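Local coordinates for penicillin-binding protein 1A (PDB 5CXW), which builds and cross-links the peptidoglycan of the mycobacterial cell wall, here seen as its penicillin-sensitive transpeptidase domain with bound penicillin V, at residues A50-G55 and P344-K349; T124-K129 and P198-V203; K148-T153 and A289-T294; T295-T300 and D327-T332. All blocks are in the same frame, centred on the assembly; numbering follows the deposited sequence. Where two conformers were deposited one is given.

Overall arrangement
Interactions 3 and 4 share strand 289-296, an edge strand of the central five-stranded sheet, and both touch the bound penicillin V: interaction 3 grips its carboxylate and amide, while interaction 4 borders its phenoxy ring. Their centres lie 18 Å apart. In interaction 3 the Ser150 side chain is about 3 Å from that of Ser97, probably the acylated serine. Interaction 1 joins helices 39-53 and 343-356 on the sheet and meets interaction 3 where Ser345 OG packs 3.8 Å from Thr292 CG2. Interaction 2 is a surface contact whose nearest atoms are about 6 Å from those of interaction 3. Along the chain, interaction 1 encloses the other three, whereas interactions 2 and 3 cross.

Interaction 1: residues A50-G55 and P344-K349; sequences AKYLDG and PSDIWK
Tyr52 and Asp346 meet where two helices that pack on the central antiparallel sheet of the transpeptidase domain come side by side: 50-53 belongs to helix 39-53, and 344-349 to helix 343-356. The main element is a CH-pi contact. Asp346 lays its CB over the middle of the phenol ring, 3.5 Å from the Tyr52 centroid and only 6° off the ring normal. The opposite face carries CG of Lys51, so the ring is clasped between two aliphatic carbons. Tyrosine suits the place because its broad faces accept this packing while its hydroxyl makes a weak bond to a bridging water. The two side chains cross at about a right angle, the carboxylate turned 27° from the ring plane. In Tyr52, CG stands anti to the carbonyl carbon (chi1 -68°), which directs the ring at the other helix. Asp346 offers the ring its methylene, while its charged end is used otherwise: OD1 is hydrogen-bonded to His280.

Beside this pair the contact becomes wholly apolar. The CG1-CD1 arm of Ile347 serves two neighbours, CG1 lying 3.8 Å from Tyr52 CB, oblique to the ring, and CD1 against Leu53. Ile347 also touches Val64 of strand 60-67, and Leu53 packs on Met60 and Ala62 of the same strand. Both helices thus rest on one strand. No direct hydrogen bond joins the segments. The water links them, giving a proton to Asp346 O at 2.8 Å as well as meeting Tyr52 OH. CD1 of Leu53 meets CD1 of Ile347 at 4.0 Å.

Interaction 2: residues T124-K129 and P198-V203; sequences TVDGIK and PNNGIV
A beta-hairpin with a two-residue loop, strands 123-125 and 128-130 joined by a type I' turn, brings Val125 and Asp126 up to Asn200 at the start of a short 3-10 segment. Val125 N bonds Ile128 O at 2.9 Å, and Ile128 N returns the bond to Val125 O. Asp126 and Gly127 both have positive phi, a shape that an Asp-Gly pair adopts readily. Across the contact Asn200 presents ND2, which rests 3.5 Å from the methyl CG1 of Val125. The same nitrogen lies 3.2 Å from Asp126 OD2, but the angle is too poor for a hydrogen bond; amide and carboxylate are turned 45° apart. Water does the joining instead. One molecule gives a proton to Asp126 OD2 at 3.1 Å and accepts from Asn200 N at 2.9 Å. A second donates to Val125 O and takes a weak bond from Asn200 ND2. In one of its two conformers Asn199 OD1 accepts from Gly201 N, an Asx turn. Helix 152-161 adjoins the contact: its Tyr156 touches both Val125 and Asn200, and Asn200 also packs on Met159 and on Pro166 of helix 165-176.

Interaction 3: residues K148-T153 and A289-T294; sequences KMSLNT and AAKTGT. With 35P ((2R,4S)-5,5-dimethyl-2-{(1R)-2-oxo-1-[(phenoxyacetyl)amino]ethyl}-1,3-thiazolidine-4-carboxylic acid), chain C.
Ser150 and Lys291 meet beside two flat groups of the opened penicillin V, its side-chain amide, met by Asn152 and Thr294, and its carboxylate, met by Thr292 and Thr294. The amide spans the cleft: O18 takes a weak bond from Asn152 ND2, while N4 donates to Thr294 O at 3.0 Å. The carboxylate is held oxygen by oxygen, O14 receiving a very short bond of 2.5 Å from Thr292 OG1 and O16 one of 2.6 Å from Thr294 OG1. Threonines fit here because each hydroxyl sits on a short, rigid arm rising from the strand.

Across the protein itself the contact is one bond, Lys291 NZ to Ser150 OG at 2.8 Å. Lysine reaches it by bending at chi2 and chi4, and NZ also donates to Thr292 O and to a water that bonds Lys148 O. Three bonds thus fix NZ, which lies 3.4 Å from ligand O14. Ser150 OG, set anti to its own backbone N (chi1 -153°), also accepts from ligand N7 at 3.0 Å and is bonded to Lys100. The pattern matches the SxN motif (Ser150, Asn152) and the KTG motif (Lys291, Thr292, Gly293) of penicillin-binding proteins, close to Ser97, probably the acylated serine. Thr294 N meets ligand O17 at 2.9 Å almost in line with its N-H (176°). Ser97 N also bonds the ligand, and the two N-H groups together are consistent with an oxyanion hole.

Ser150 ends helix 143-149 as the C-prime residue of a Schellman motif, and Leu151 is the N-cap of helix 152-161; facing them, strand 289-296 is an edge strand of the sheet, paired with 303-312.

Interaction 4: residues T295-T300 and D327-T332; sequences TQFGDT and DEPLVT. With 35P ((2R,4S)-5,5-dimethyl-2-{(1R)-2-oxo-1-[(phenoxyacetyl)amino]ethyl}-1,3-thiazolidine-4-carboxylic acid), chain C.
A type II' turn from Phe297 to Thr300, continuing the chain of strand 289-296, brings Phe297 to within 5.9 Å of Pro329, CA to CA, in the irregular segment 327-332. Gly298 allows the positive phi of that turn, and Thr300 N closes it on Phe297 O at 2.9 Å. The Phe297 ring carries the contact. Pro329 sets CD over its centre, 3.9 Å from the centroid and 9° off the normal, a CH-pi contact to which the neighbouring CG adds packing on CD2. Proline suits the ring because it offers a compact set of C-H groups held in place by the backbone. At the ring's edge and in its plane lie Thr300 OG1 and Asp327 CA. Phe297 CE1 comes to 3.2 Å from Asp327 C. CG stands anti to the backbone N of Phe297 (chi1 -176°), which throws the ring out toward this loop.

Gln296 extends from the same strand on another course, reaching the phenoxy group of penicillin V. Its NE2 lies 3.4 Å from ligand C23, with CG and CD also close to the ring. The amide cannot turn freely: NE2 donates nearly straight to Thr300 O at 2.9 Å, in the carbonyl plane, and the acceptor lies close to the amide plane too. Thr300 OG1 in turn donates to Phe297 O, which therefore receives two bonds. The contact across the segments is van der Waals and CH-pi, made to proline C-H groups and to the Asp327-Glu328 peptide, without a hydrogen bond, while polar bonds inside the turn set the shape that meets both the loop and the phenoxy ring.

Interaction 1: residues A50-G55 and P344-K349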
# COMPACT_ATOMS: atom_id res chain seq x y z
N ALA A 50 -12.15 -3.88 -14.29
CA ALA A 50 -12.68 -4.16 -15.62
C ALA A 50 -12.90 -2.84 -16.38
O ALA A 50 -12.44 -2.68 -17.52
CB ALA A 50 -13.94 -4.96 -15.50
N LYS A 51 -13.48 -1.86 -15.68
CA LYS A 51 -13.79 -0.59 -16.24
C LYS A 51 -12.54 0.12 -16.72
O LYS A 51 -12.48 0.56 -17.86
CB LYS A 51 -14.53 0.28 -15.22
CG LYS A 51 -14.71 1.72 -15.64
CD LYS A 51 -15.72 2.44 -14.77
CE LYS A 51 -15.87 3.85 -15.26
NZ LYS A 51 -16.69 4.59 -14.26
N TYR A 52 -11.56 0.27 -15.83
CA TYR A 52 -10.39 1.09 -16.12
C TYR A 52 -9.32 0.41 -16.99
O TYR A 52 -8.53 1.11 -17.61
CB TYR A 52 -9.85 1.71 -14.84
CG TYR A 52 -10.85 2.72 -14.33
CD1 TYR A 52 -11.07 3.89 -15.01
CD2 TYR A 52 -11.61 2.48 -13.18
CE1 TYR A 52 -12.05 4.79 -14.60
CE2 TYR A 52 -12.55 3.39 -12.75
CZ TYR A 52 -12.77 4.54 -13.46
OH TYR A 52 -13.71 5.46 -13.08
N LEU A 53 -9.32 -0.91 -17.07
CA LEU A 53 -8.41 -1.62 -18.02
C LEU A 53 -9.08 -1.91 -19.36
O LEU A 53 -8.42 -2.42 -20.27
CB LEU A 53 -7.88 -2.91 -17.42
CG LEU A 53 -6.52 -2.72 -16.71
CD1 LEU A 53 -6.51 -1.61 -15.70
CD2 LEU A 53 -6.10 -4.07 -16.13
N ASP A 54 -10.37 -1.59 -19.49
CA ASP A 54 -11.08 -1.81 -20.75
C ASP A 54 -10.49 -0.96 -21.86
O ASP A 54 -10.24 0.22 -21.68
CB ASP A 54 -12.59 -1.54 -20.60
CG ASP A 54 -13.37 -2.01 -21.76
OD1 ASP A 54 -13.18 -3.14 -22.24
OD2 ASP A 54 -14.24 -1.24 -22.17
N GLY A 55 -10.17 -1.63 -22.96
CA GLY A 55 -9.67 -0.99 -24.15
C GLY A 55 -8.20 -0.64 -24.04
O GLY A 55 -7.69 0.06 -24.93
N PRO A 344 -4.44 3.89 -11.53
CA PRO A 344 -4.51 3.26 -10.19
C PRO A 344 -5.41 4.04 -9.22
O PRO A 344 -6.16 3.43 -8.46
CB PRO A 344 -3.05 3.29 -9.71
CG PRO A 344 -2.24 3.41 -10.97
CD PRO A 344 -3.09 4.25 -11.89
N SER A 345 -5.42 5.37 -9.32
CA SER A 345 -6.31 6.21 -8.50
C SER A 345 -7.75 6.08 -8.93
O SER A 345 -8.65 6.05 -8.09
CB SER A 345 -5.82 7.66 -8.51
OG SER A 345 -4.62 7.82 -7.84
N ASP A 346 -8.02 5.91 -10.24
CA ASP A 346 -9.37 5.64 -10.72
C ASP A 346 -9.91 4.35 -10.09
O ASP A 346 -11.05 4.31 -9.55
CB ASP A 346 -9.41 5.50 -12.26
CG ASP A 346 -9.07 6.76 -13.00
OD1 ASP A 346 -9.40 7.89 -12.56
OD2 ASP A 346 -8.50 6.62 -14.10
N ILE A 347 -9.08 3.28 -10.10
CA ILE A 347 -9.48 2.01 -9.56
C ILE A 347 -9.65 2.09 -8.03
O ILE A 347 -10.60 1.54 -7.48
CB ILE A 347 -8.46 0.91 -9.97
CG1 ILE A 347 -8.46 0.69 -11.49
CG2 ILE A 347 -8.67 -0.37 -9.18
CD1 ILE A 347 -7.25 -0.10 -12.05
N TRP A 348 -8.70 2.70 -7.37
CA TRP A 348 -8.69 2.86 -5.89
C TRP A 348 -10.00 3.59 -5.47
O TRP A 348 -10.72 3.14 -4.58
CB TRP A 348 -7.46 3.67 -5.47
CG TRP A 348 -7.49 3.98 -3.99
CD1 TRP A 348 -7.15 3.15 -2.96
CD2 TRP A 348 -7.92 5.21 -3.37
NE1 TRP A 348 -7.34 3.80 -1.74
CE2 TRP A 348 -7.79 5.06 -1.97
CE3 TRP A 348 -8.34 6.45 -3.88
CZ2 TRP A 348 -8.10 6.11 -1.05
CZ3 TRP A 348 -8.68 7.49 -2.95
CH2 TRP A 348 -8.57 7.29 -1.58
N LYS A 349 -10.26 4.73 -6.09
CA LYS A 349 -11.44 5.53 -5.74
C LYS A 349 -12.73 4.72 -5.93
O LYS A 349 -13.66 4.74 -5.09
CB LYS A 349 -11.49 6.83 -6.56
CG LYS A 349 -12.89 7.51 -6.49
CD LYS A 349 -12.88 8.92 -7.03
CE LYS A 349 -14.30 9.38 -7.27
NZ LYS A 349 -15.05 9.57 -5.98
O HOH W 1 -12.86 6.41 -10.00

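Interaction 2: residues T124-K129 and P198-V203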
# COMPACT_ATOMS: atom_id res chain seq x y z
N THR A 124 22.88 14.94 -5.60
CA THR A 124 23.49 13.67 -6.04
C THR A 124 23.92 12.92 -4.79
O THR A 124 24.51 13.56 -3.91
CB THR A 124 24.69 13.86 -6.91
OG1 THR A 124 24.32 14.57 -8.09
CG2 THR A 124 25.29 12.50 -7.37
N VAL A 125 23.50 11.64 -4.66
CA VAL A 125 23.81 10.85 -3.48
C VAL A 125 24.33 9.51 -3.93
O VAL A 125 23.67 8.84 -4.68
CB VAL A 125 22.61 10.67 -2.56
CG1 VAL A 125 22.98 9.89 -1.31
CG2 VAL A 125 22.02 12.06 -2.18
N ASP A 126 25.52 9.15 -3.45
CA ASP A 126 26.20 7.93 -3.89
C ASP A 126 26.37 7.86 -5.39
O ASP A 126 26.34 6.77 -6.02
CB ASP A 126 25.48 6.65 -3.35
CG ASP A 126 25.44 6.56 -1.83
OD1 ASP A 126 25.85 7.44 -1.08
OD2 ASP A 126 24.97 5.55 -1.27
N GLY A 127 26.58 9.00 -6.00
CA GLY A 127 26.71 9.12 -7.44
C GLY A 127 25.46 9.08 -8.25
O GLY A 127 25.53 9.16 -9.45
N ILE A 128 24.30 9.01 -7.62
CA ILE A 128 23.03 8.91 -8.31
C ILE A 128 22.36 10.28 -8.22
O ILE A 128 22.17 10.84 -7.11
CB ILE A 128 22.12 7.88 -7.65
CG1 ILE A 128 22.84 6.50 -7.61
CG2 ILE A 128 20.81 7.80 -8.39
CD1 ILE A 128 22.16 5.47 -6.77
N LYS A 129 21.94 10.78 -9.38
CA LYS A 129 21.26 12.04 -9.43
C LYS A 129 19.81 11.93 -8.93
O LYS A 129 19.03 11.23 -9.54
CB LYS A 129 21.27 12.56 -10.88
CG LYS A 129 22.64 13.02 -11.37
CD LYS A 129 22.45 13.69 -12.75
CE LYS A 129 23.69 13.73 -13.62
NZ LYS A 129 24.93 13.94 -12.83
N PRO A 198 19.20 -1.82 3.71
CA PRO A 198 18.84 -1.31 2.38
C PRO A 198 19.77 -0.20 1.95
O PRO A 198 20.46 0.42 2.81
CB PRO A 198 17.46 -0.68 2.61
CG PRO A 198 17.43 -0.39 4.05
CD PRO A 198 18.31 -1.32 4.76
N ASN A 199 19.83 0.06 0.66
CA ASN A 199 20.50 1.25 0.22
C ASN A 199 19.49 2.39 0.14
O ASN A 199 18.29 2.20 0.41
CB ASN A 199 21.30 1.03 -1.07
CG ASN A 199 20.44 0.83 -2.28
OD1 ASN A 199 19.27 1.16 -2.29
ND2 ASN A 199 21.06 0.26 -3.33
N ASN A 200 19.99 3.56 -0.22
CA ASN A 200 19.18 4.76 -0.20
C ASN A 200 17.95 4.73 -1.06
O ASN A 200 16.98 5.44 -0.79
CB ASN A 200 20.00 5.93 -0.59
CG ASN A 200 21.07 6.28 0.41
OD1 ASN A 200 20.88 6.17 1.60
ND2 ASN A 200 22.24 6.73 -0.09
N GLY A 201 17.91 3.90 -2.08
CA GLY A 201 16.73 3.81 -2.93
C GLY A 201 15.42 3.35 -2.28
O GLY A 201 14.37 3.46 -2.86
N ILE A 202 15.55 2.83 -1.06
CA ILE A 202 14.40 2.36 -0.31
C ILE A 202 13.35 3.48 -0.26
O ILE A 202 12.16 3.18 -0.33
CB ILE A 202 14.77 1.86 1.07
CG1 ILE A 202 13.51 1.24 1.74
CG2 ILE A 202 15.38 2.97 1.98
CD1 ILE A 202 13.77 0.44 2.97
N VAL A 203 13.76 4.73 -0.04
CA VAL A 203 12.76 5.79 0.18
C VAL A 203 11.97 6.10 -1.08
O VAL A 203 10.86 6.65 -1.01
CB VAL A 203 13.40 7.09 0.78
CG1 VAL A 203 14.38 7.79 -0.20
CG2 VAL A 203 12.34 8.06 1.29
O HOH W 2 21.74 7.03 -3.46
O HOH W 3 22.84 3.57 -0.18

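Interaction 3: residues K148-T153 and A289-T294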
# COMPACT_ATOMS: atom_id res chain seq x y z
N LYS A 148 2.88 15.46 -0.03
CA LYS A 148 1.77 15.76 -0.98
C LYS A 148 2.33 15.97 -2.38
O LYS A 148 1.82 15.41 -3.36
CB LYS A 148 0.97 16.95 -0.47
CG LYS A 148 -0.18 17.35 -1.39
CD LYS A 148 -0.96 18.54 -0.85
CE LYS A 148 -0.19 19.84 -0.77
NZ LYS A 148 -0.98 20.85 0.04
N MET A 149 3.36 16.80 -2.51
CA MET A 149 3.93 17.09 -3.84
C MET A 149 4.81 15.96 -4.36
O MET A 149 5.21 15.96 -5.54
CB MET A 149 4.75 18.39 -3.78
CG MET A 149 3.89 19.60 -3.56
SD MET A 149 4.94 21.08 -3.36
CE MET A 149 5.56 21.17 -5.02
N SER A 150 5.08 15.01 -3.48
CA SER A 150 5.90 13.83 -3.73
C SER A 150 7.29 14.19 -4.24
O SER A 150 7.70 13.81 -5.33
CB SER A 150 5.18 12.82 -4.61
OG SER A 150 5.72 11.54 -4.29
N LEU A 151 7.96 14.99 -3.42
CA LEU A 151 9.30 15.43 -3.80
C LEU A 151 10.35 14.40 -3.44
O LEU A 151 10.62 14.19 -2.26
CB LEU A 151 9.59 16.79 -3.20
CG LEU A 151 8.53 17.86 -3.55
CD1 LEU A 151 8.89 19.14 -2.80
CD2 LEU A 151 8.44 18.08 -5.02
N ASN A 152 10.98 13.79 -4.43
CA ASN A 152 12.05 12.80 -4.22
C ASN A 152 13.23 13.41 -3.47
O ASN A 152 13.84 12.77 -2.60
CB ASN A 152 12.57 12.27 -5.53
CG ASN A 152 11.66 11.28 -6.18
OD1 ASN A 152 10.49 11.08 -5.81
ND2 ASN A 152 12.22 10.62 -7.24
N THR A 153 13.59 14.64 -3.84
CA THR A 153 14.81 15.25 -3.29
C THR A 153 14.59 15.46 -1.77
O THR A 153 15.46 15.11 -0.93
CB THR A 153 15.07 16.57 -3.98
OG1 THR A 153 13.92 17.38 -3.86
CG2 THR A 153 15.45 16.38 -5.45
N ALA A 289 -7.03 9.12 3.36
CA ALA A 289 -5.61 9.37 3.49
C ALA A 289 -4.95 8.51 2.45
O ALA A 289 -5.17 7.28 2.46
CB ALA A 289 -5.16 8.98 4.91
N ALA A 290 -4.15 9.06 1.55
CA ALA A 290 -3.65 8.32 0.42
C ALA A 290 -2.28 8.74 -0.04
O ALA A 290 -1.79 9.85 0.35
CB ALA A 290 -4.67 8.45 -0.73
N LYS A 291 -1.66 7.90 -0.85
CA LYS A 291 -0.36 8.25 -1.44
C LYS A 291 -0.22 7.51 -2.77
O LYS A 291 -0.41 6.32 -2.84
CB LYS A 291 0.81 7.92 -0.50
CG LYS A 291 2.16 8.37 -1.07
CD LYS A 291 2.35 9.90 -1.05
CE LYS A 291 3.62 10.32 -1.81
NZ LYS A 291 3.43 10.27 -3.27
N THR A 292 0.15 8.27 -3.80
CA THR A 292 0.43 7.73 -5.10
C THR A 292 1.90 7.31 -5.22
O THR A 292 2.79 7.78 -4.46
CB THR A 292 0.21 8.77 -6.20
OG1 THR A 292 0.90 9.96 -5.85
CG2 THR A 292 -1.31 9.01 -6.42
N GLY A 293 2.18 6.48 -6.22
CA GLY A 293 3.56 6.18 -6.62
C GLY A 293 3.67 5.95 -8.10
O GLY A 293 2.74 5.42 -8.68
N THR A 294 4.81 6.30 -8.70
CA THR A 294 5.06 6.03 -10.11
C THR A 294 6.56 5.73 -10.25
O THR A 294 7.38 6.54 -9.85
CB THR A 294 4.74 7.24 -10.99
OG1 THR A 294 3.42 7.76 -10.76
CG2 THR A 294 4.85 6.82 -12.45
C24 35P C . 11.88 9.42 -13.40
C23 35P C . 12.13 9.19 -14.75
C22 35P C . 11.18 8.56 -15.52
C21 35P C . 9.97 8.15 -14.98
C20 35P C . 9.70 8.37 -13.65
C19 35P C . 10.67 9.03 -12.85
O1 35P C . 10.47 9.30 -11.51
C2 35P C . 9.16 9.15 -10.98
C3 35P C . 9.12 9.78 -9.61
O18 35P C . 9.89 10.69 -9.34
N4 35P C . 8.19 9.29 -8.81
C5 35P C . 7.98 9.82 -7.47
C6 35P C . 7.36 8.76 -6.66
O17 35P C . 6.76 7.76 -7.12
C8 35P C . 7.02 11.09 -7.42
N7 35P C . 5.77 10.48 -7.09
S11 35P C . 6.72 11.99 -8.85
C10 35P C . 5.07 11.53 -9.11
C12 35P C . 4.83 11.19 -10.58
C15 35P C . 4.08 12.60 -8.73
C9 35P C . 4.92 10.27 -8.24
C13 35P C . 3.56 9.84 -7.79
O14 35P C . 3.22 10.20 -6.62
O16 35P C . 2.90 9.13 -8.56
O HOH W 4 1.57 12.41 -3.43

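Interaction 4: residues T295-T300 and D327-T332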
# COMPACT_ATOMS: atom_id res chain seq x y z
N THR A 295 6.88 4.52 -10.70
CA THR A 295 8.29 4.13 -10.92
C THR A 295 8.76 4.42 -12.34
O THR A 295 7.98 4.47 -13.30
CB THR A 295 8.54 2.66 -10.58
OG1 THR A 295 7.86 1.85 -11.49
CG2 THR A 295 8.01 2.30 -9.22
N GLN A 296 10.07 4.59 -12.46
CA GLN A 296 10.72 4.78 -13.73
C GLN A 296 10.97 3.47 -14.45
O GLN A 296 11.41 2.48 -13.86
CB GLN A 296 12.09 5.46 -13.49
CG GLN A 296 12.97 5.63 -14.71
CD GLN A 296 14.22 6.42 -14.35
OE1 GLN A 296 14.71 6.36 -13.20
NE2 GLN A 296 14.78 7.12 -15.36
N PHE A 297 10.77 3.50 -15.77
CA PHE A 297 11.13 2.42 -16.62
C PHE A 297 12.61 2.57 -17.01
O PHE A 297 13.00 3.55 -17.68
CB PHE A 297 10.26 2.35 -17.88
CG PHE A 297 10.60 1.15 -18.70
CD1 PHE A 297 10.14 -0.09 -18.31
CD2 PHE A 297 11.49 1.24 -19.73
CE1 PHE A 297 10.51 -1.23 -18.96
CE2 PHE A 297 11.88 0.10 -20.40
CZ PHE A 297 11.41 -1.14 -20.00
N GLY A 298 13.43 1.64 -16.56
CA GLY A 298 14.89 1.71 -16.86
C GLY A 298 15.53 3.06 -16.53
O GLY A 298 15.39 3.61 -15.42
N ASP A 299 16.24 3.60 -17.51
CA ASP A 299 16.82 4.91 -17.42
C ASP A 299 16.12 5.79 -18.41
O ASP A 299 16.70 6.78 -18.84
CB ASP A 299 18.34 4.83 -17.68
CG ASP A 299 18.69 4.39 -19.13
OD1 ASP A 299 17.78 4.00 -19.96
OD2 ASP A 299 19.91 4.46 -19.47
N THR A 300 14.87 5.45 -18.76
CA THR A 300 14.11 6.20 -19.76
C THR A 300 13.32 7.30 -19.08
O THR A 300 13.36 7.46 -17.87
CB THR A 300 13.15 5.28 -20.51
OG1 THR A 300 12.01 4.96 -19.69
CG2 THR A 300 13.86 3.98 -20.98
N ASP A 327 8.41 -5.07 -18.38
CA ASP A 327 9.54 -4.71 -19.25
C ASP A 327 9.12 -3.77 -20.40
O ASP A 327 9.70 -3.82 -21.48
CB ASP A 327 10.07 -6.00 -19.91
CG ASP A 327 9.06 -6.62 -20.84
OD1 ASP A 327 7.87 -6.21 -20.87
OD2 ASP A 327 9.44 -7.55 -21.58
N GLU A 328 8.07 -2.98 -20.22
CA GLU A 328 7.65 -2.05 -21.27
C GLU A 328 7.08 -0.80 -20.57
O GLU A 328 6.38 -0.93 -19.56
CB GLU A 328 6.66 -2.71 -22.25
CG GLU A 328 5.16 -2.66 -21.93
CD GLU A 328 4.23 -3.20 -23.06
OE1 GLU A 328 4.73 -3.80 -24.03
OE2 GLU A 328 2.97 -3.02 -22.99
N PRO A 329 7.39 0.40 -21.07
CA PRO A 329 6.76 1.58 -20.54
C PRO A 329 5.26 1.46 -20.44
O PRO A 329 4.62 0.93 -21.35
CB PRO A 329 7.11 2.64 -21.59
CG PRO A 329 8.49 2.22 -22.02
CD PRO A 329 8.36 0.74 -22.14
N LEU A 330 4.70 2.02 -19.38
CA LEU A 330 3.32 1.89 -19.08
C LEU A 330 2.54 3.08 -19.63
O LEU A 330 2.75 4.21 -19.17
CB LEU A 330 3.17 1.74 -17.56
CG LEU A 330 1.81 1.47 -16.98
CD1 LEU A 330 1.27 0.09 -17.36
CD2 LEU A 330 1.84 1.64 -15.47
N VAL A 331 1.68 2.85 -20.61
CA VAL A 331 0.93 3.92 -21.28
C VAL A 331 -0.50 3.51 -21.55
O VAL A 331 -0.82 2.32 -21.61
CB VAL A 331 1.57 4.38 -22.63
CG1 VAL A 331 2.95 4.97 -22.40
CG2 VAL A 331 1.66 3.20 -23.67
N THR A 332 -1.35 4.50 -21.79
CA THR A 332 -2.77 4.26 -22.09
C THR A 332 -2.88 3.90 -23.56
O THR A 332 -1.91 4.00 -24.27
CB THR A 332 -3.64 5.47 -21.79
OG1 THR A 332 -3.32 6.56 -22.67
CG2 THR A 332 -3.40 5.94 -20.33
C24 35P C . 11.88 9.42 -13.40
C23 35P C . 12.13 9.19 -14.75
C22 35P C . 11.18 8.56 -15.52
C21 35P C . 9.97 8.15 -14.98
C20 35P C . 9.70 8.37 -13.65
C19 35P C . 10.67 9.03 -12.85
O1 35P C . 10.47 9.30 -11.51
C2 35P C . 9.16 9.15 -10.98
C3 35P C . 9.12 9.78 -9.61
O18 35P C . 9.89 10.69 -9.34
N4 35P C . 8.19 9.29 -8.81
C5 35P C . 7.98 9.82 -7.47
C6 35P C . 7.36 8.76 -6.66
O17 35P C . 6.76 7.76 -7.12
C8 35P C . 7.02 11.09 -7.42
N7 35P C . 5.77 10.48 -7.09
S11 35P C . 6.72 11.99 -8.85
C10 35P C . 5.07 11.53 -9.11
C12 35P C . 4.83 11.19 -10.58
C15 35P C . 4.08 12.60 -8.73
C9 35P C . 4.92 10.27 -8.24
C13 35P C . 3.56 9.84 -7.79
O14 35P C . 3.22 10.20 -6.62
O16 35P C . 2.90 9.13 -8.56